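PDB 2PVU: ArtJ from Geobacillus stearothermophilus, which binds the basic amino acids arginine, lysine and histidine and probably delivers them to its cognate ATP-binding cassette transporter, Art(MP)2. Local coordinates for residues A142-N154 / L186-A198. Numbering follows the deposited sequence.
Sequences ALDLKGKTIGVQN and LNGGVDAVITDNA. With LYS (lysine), chain E.
Gly151 pairs in parallel register with Val193, its N donating nearly straight to Ala192 O (2.7 Å) and its O accepting from Ile194 N (3.1 Å), and the axes of strands 150-153 and 192-196 cross at -31°. At the Thr149 end, the Asp191 carboxylate turns back on Thr149: OD2 takes the Thr149 N-H almost straight (2.8 Å, 170°), on its anti side and somewhat out of the carboxylate plane. Thr149 OG1, placed between N and carbonyl carbon (chi1 54°), lies 3.0 Å from the same OD2, while Asp191 N donates to Thr149 O. With an alanine at Asp191, Thr149 N is likely to lose its side-chain acceptor, although the backbone bond to Thr149 O could remain. On one face Leu145 CD2 presses on Ala192 CB (3.4 Å, tight), and Ile150 CG2 rests on Ile194 CG1. On the other, the Val190 methyls lie against Gly151, where a side chain would be crowded. Where the strands part, a water joins Ile194 O to Gln153 N. Past this apolar, backbone-bonded centre, both segments continue to the lysine pocket of this periplasmic-binding-protein-like fold, where Gln153 OE1 accepts from the ligand NZ and Asp196 OD2 from its alpha-amino N: neighbouring strands read its two ends.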
loop_
_atom_site.group_PDB
_atom_site.type_symbol
_atom_site.label_atom_id
_atom_site.label_comp_id
_atom_site.label_asym_id
_atom_site.label_seq_id
_atom_site.Cartn_x
_atom_site.Cartn_y
_atom_site.Cartn_z
ATOM N N ALA A 142 19.416 6.952 -3.318
ATOM C CA ALA A 142 19.359 5.822 -2.368
ATOM C C ALA A 142 20.730 5.445 -1.870
ATOM O O ALA A 142 20.885 5.043 -0.728
ATOM C CB ALA A 142 18.687 4.603 -2.982
ATOM N N LEU A 143 21.726 5.579 -2.735
ATOM C CA LEU A 143 23.086 5.219 -2.365
ATOM C C LEU A 143 23.640 6.107 -1.260
ATOM O O LEU A 143 24.543 5.699 -0.546
ATOM C CB LEU A 143 23.997 5.211 -3.587
ATOM C CG LEU A 143 23.473 4.351 -4.759
ATOM C CD1 LEU A 143 24.528 4.338 -5.835
ATOM C CD2 LEU A 143 23.062 2.924 -4.356
ATOM N N ASP A 144 23.080 7.306 -1.084
ATOM C CA ASP A 144 23.533 8.182 0.016
ATOM C C ASP A 144 23.054 7.712 1.395
ATOM O O ASP A 144 23.439 8.304 2.392
ATOM C CB ASP A 144 23.074 9.632 -0.178
ATOM C CG ASP A 144 23.747 10.306 -1.337
ATOM O OD1 ASP A 144 24.862 9.876 -1.725
ATOM O OD2 ASP A 144 23.164 11.300 -1.823
ATOM N N LEU A 145 22.208 6.673 1.437
ATOM C CA LEU A 145 21.727 6.103 2.688
ATOM C C LEU A 145 22.695 5.066 3.247
ATOM O O LEU A 145 22.449 4.485 4.312
ATOM C CB LEU A 145 20.347 5.451 2.506
ATOM C CG LEU A 145 19.160 6.331 2.095
ATOM C CD1 LEU A 145 17.963 5.439 1.826
ATOM C CD2 LEU A 145 18.822 7.385 3.138
ATOM N N LYS A 146 23.785 4.819 2.529
ATOM C CA LYS A 146 24.819 3.935 3.025
ATOM C C LYS A 146 25.323 4.380 4.408
ATOM O O LYS A 146 25.714 5.548 4.607
ATOM C CB LYS A 146 25.965 3.905 2.024
ATOM C CG LYS A 146 27.176 3.139 2.471
ATOM C CD LYS A 146 27.137 1.700 2.027
ATOM C CE LYS A 146 28.504 1.043 2.264
ATOM N NZ LYS A 146 28.313 -0.390 2.696
ATOM N N GLY A 147 25.300 3.443 5.358
ATOM C CA GLY A 147 25.758 3.720 6.712
ATOM C C GLY A 147 24.758 4.450 7.596
ATOM O O GLY A 147 25.051 4.707 8.773
ATOM N N LYS A 148 23.603 4.815 7.035
ATOM C CA LYS A 148 22.573 5.554 7.770
ATOM C C LYS A 148 21.466 4.625 8.260
ATOM O O LYS A 148 21.310 3.515 7.764
ATOM C CB LYS A 148 21.954 6.641 6.887
ATOM C CG LYS A 148 22.958 7.709 6.406
ATOM C CD LYS A 148 22.217 8.871 5.709
ATOM C CE LYS A 148 23.182 9.886 5.062
ATOM N NZ LYS A 148 23.831 10.664 6.144
ATOM N N THR A 149 20.670 5.089 9.212
ATOM C CA THR A 149 19.609 4.235 9.746
ATOM C C THR A 149 18.351 4.494 8.949
ATOM O O THR A 149 17.997 5.651 8.714
ATOM C CB THR A 149 19.366 4.530 11.203
ATOM O OG1 THR A 149 19.120 5.932 11.328
ATOM C CG2 THR A 149 20.632 4.234 11.998
ATOM N N ILE A 150 17.687 3.417 8.514
ATOM C CA ILE A 150 16.540 3.529 7.620
ATOM C C ILE A 150 15.318 2.918 8.319
ATOM O O ILE A 150 15.363 1.793 8.772
ATOM C CB ILE A 150 16.785 2.785 6.266
ATOM C CG1 ILE A 150 18.046 3.324 5.573
ATOM C CG2 ILE A 150 15.618 2.963 5.301
ATOM C CD1 ILE A 150 18.556 2.397 4.507
ATOM N N GLY A 151 14.213 3.651 8.374
ATOM C CA GLY A 151 13.009 3.083 8.907
ATOM C C GLY A 151 12.109 2.569 7.785
ATOM O O GLY A 151 11.969 3.217 6.743
ATOM N N VAL A 152 11.494 1.403 8.013
ATOM C CA VAL A 152 10.560 0.809 7.048
ATOM C C VAL A 152 9.438 0.133 7.805
ATOM O O VAL A 152 9.579 -0.196 8.996
ATOM C CB VAL A 152 11.237 -0.275 6.164
ATOM C CG1 VAL A 152 12.257 0.358 5.196
ATOM C CG2 VAL A 152 11.880 -1.379 7.044
ATOM N N GLN A 153 8.338 -0.117 7.104
ATOM C CA GLN A 153 7.329 -0.997 7.659
ATOM C C GLN A 153 7.762 -2.453 7.436
ATOM O O GLN A 153 8.310 -2.805 6.363
ATOM C CB GLN A 153 5.944 -0.714 7.096
ATOM C CG GLN A 153 4.870 -1.664 7.667
ATOM C CD GLN A 153 3.465 -1.299 7.213
ATOM O OE1 GLN A 153 3.283 -0.605 6.206
ATOM N NE2 GLN A 153 2.474 -1.788 7.935
ATOM N N ASN A 154 7.623 -3.254 8.486
ATOM C CA ASN A 154 8.020 -4.673 8.434
ATOM C C ASN A 154 7.410 -5.363 7.213
ATOM O O ASN A 154 6.242 -5.144 6.904
ATOM C CB ASN A 154 7.516 -5.402 9.677
ATOM C CG ASN A 154 8.058 -6.802 9.774
ATOM O OD1 ASN A 154 9.268 -6.996 9.822
ATOM N ND2 ASN A 154 7.161 -7.792 9.813
ATOM N N LEU A 186 10.645 11.585 12.397
ATOM C CA LEU A 186 10.410 12.893 13.019
ATOM C C LEU A 186 11.192 13.095 14.331
ATOM O O LEU A 186 11.724 14.185 14.592
ATOM C CB LEU A 186 8.910 13.129 13.234
ATOM C CG LEU A 186 8.030 13.174 11.982
ATOM C CD1 LEU A 186 6.599 13.206 12.445
ATOM C CD2 LEU A 186 8.337 14.356 11.114
ATOM N N ASN A 187 11.310 12.041 15.129
ATOM C CA ASN A 187 11.960 12.165 16.420
ATOM C C ASN A 187 13.472 11.852 16.363
ATOM O O ASN A 187 14.169 11.822 17.396
ATOM C CB ASN A 187 11.231 11.326 17.481
ATOM C CG ASN A 187 11.407 9.825 17.274
ATOM O OD1 ASN A 187 12.353 9.373 16.615
ATOM N ND2 ASN A 187 10.528 9.042 17.888
ATOM N N GLY A 188 13.974 11.652 15.156
ATOM C CA GLY A 188 15.389 11.409 14.947
ATOM C C GLY A 188 15.863 9.991 15.221
ATOM O O GLY A 188 17.073 9.726 15.228
ATOM N N GLY A 189 14.941 9.073 15.462
ATOM C CA GLY A 189 15.323 7.675 15.640
ATOM C C GLY A 189 15.888 7.047 14.363
ATOM O O GLY A 189 16.718 6.132 14.418
ATOM N N VAL A 190 15.417 7.517 13.213
ATOM C CA VAL A 190 15.998 7.092 11.927
ATOM C C VAL A 190 16.341 8.327 11.098
ATOM O O VAL A 190 15.787 9.423 11.329
ATOM C CB VAL A 190 15.089 6.093 11.106
ATOM C CG1 VAL A 190 14.762 4.854 11.956
ATOM C CG2 VAL A 190 13.815 6.788 10.612
ATOM N N ASP A 191 17.226 8.116 10.136
ATOM C CA ASP A 191 17.745 9.167 9.224
ATOM C C ASP A 191 16.871 9.323 7.966
ATOM O O ASP A 191 16.900 10.365 7.302
ATOM C CB ASP A 191 19.158 8.816 8.769
ATOM C CG ASP A 191 20.143 8.741 9.911
ATOM O OD1 ASP A 191 20.085 9.619 10.789
ATOM O OD2 ASP A 191 20.981 7.815 9.920
ATOM N N ALA A 192 16.092 8.294 7.647
ATOM C CA ALA A 192 15.304 8.260 6.423
ATOM C C ALA A 192 14.295 7.138 6.560
ATOM O O ALA A 192 14.524 6.165 7.311
ATOM C CB ALA A 192 16.217 7.967 5.222
ATOM N N VAL A 193 13.200 7.267 5.806
ATOM C CA VAL A 193 12.172 6.211 5.692
ATOM C C VAL A 193 12.023 5.862 4.209
ATOM O O VAL A 193 12.064 6.770 3.317
ATOM C CB VAL A 193 10.826 6.688 6.319
ATOM C CG1 VAL A 193 9.612 5.751 5.878
ATOM C CG2 VAL A 193 10.950 6.700 7.856
ATOM N N ILE A 194 11.907 4.570 3.904
ATOM C CA ILE A 194 11.594 4.191 2.517
ATOM C C ILE A 194 10.159 3.689 2.546
ATOM O O ILE A 194 9.820 2.752 3.294
ATOM C CB ILE A 194 12.555 3.142 1.944
ATOM C CG1 ILE A 194 13.990 3.719 1.898
ATOM C CG2 ILE A 194 12.112 2.709 0.518
ATOM C CD1 ILE A 194 15.065 2.683 1.499
ATOM N N THR A 195 9.321 4.347 1.761
ATOM C CA THR A 195 7.900 3.973 1.657
ATOM C C THR A 195 7.343 4.322 0.279
ATOM O O THR A 195 8.068 4.810 -0.565
ATOM C CB THR A 195 7.049 4.588 2.799
ATOM O OG1 THR A 195 5.757 3.938 2.837
ATOM C CG2 THR A 195 6.901 6.107 2.630
ATOM N N ASP A 196 6.032 4.130 0.099
ATOM C CA ASP A 196 5.414 4.264 -1.230
ATOM C C ASP A 196 5.232 5.720 -1.585
ATOM O O ASP A 196 4.923 6.541 -0.706
ATOM C CB ASP A 196 4.060 3.533 -1.251
ATOM C CG ASP A 196 4.194 2.012 -1.154
ATOM O OD1 ASP A 196 5.105 1.543 -0.466
ATOM O OD2 ASP A 196 3.372 1.262 -1.734
ATOM N N ASN A 197 5.378 6.023 -2.882
ATOM C CA ASN A 197 5.377 7.399 -3.352
ATOM C C ASN A 197 4.139 8.200 -2.936
ATOM O O ASN A 197 4.299 9.342 -2.517
ATOM C CB ASN A 197 5.599 7.501 -4.878
ATOM C CG ASN A 197 4.466 6.870 -5.667
ATOM O OD1 ASN A 197 4.213 5.680 -5.557
ATOM N ND2 ASN A 197 3.765 7.678 -6.441
ATOM N N ALA A 198 2.926 7.638 -3.083
ATOM C CA ALA A 198 1.717 8.478 -2.811
ATOM C C ALA A 198 1.566 8.719 -1.325
ATOM O O ALA A 198 1.034 9.751 -0.902
ATOM C CB ALA A 198 0.439 7.810 -3.398
HETATM N N LYS E . 3.330 -1.493 -1.369
HETATM C CA LYS E . 4.318 -1.926 -0.326
HETATM C C LYS E . 4.213 -3.444 -0.127
HETATM O O LYS E . 5.018 -4.032 0.582
HETATM C CB LYS E . 4.031 -1.225 0.998
HETATM C CG LYS E . 2.601 -1.521 1.511
HETATM C CD LYS E . 2.478 -1.250 3.026
HETATM C CE LYS E . 1.015 -1.036 3.386
HETATM N NZ LYS E . 0.825 -0.958 4.932
HETATM O OXT LYS E . 3.297 -4.105 -0.664
HETATM O O HOH W 1 19.524 7.462 13.778
HETATM O O HOH W 2 8.250 0.714 4.236
#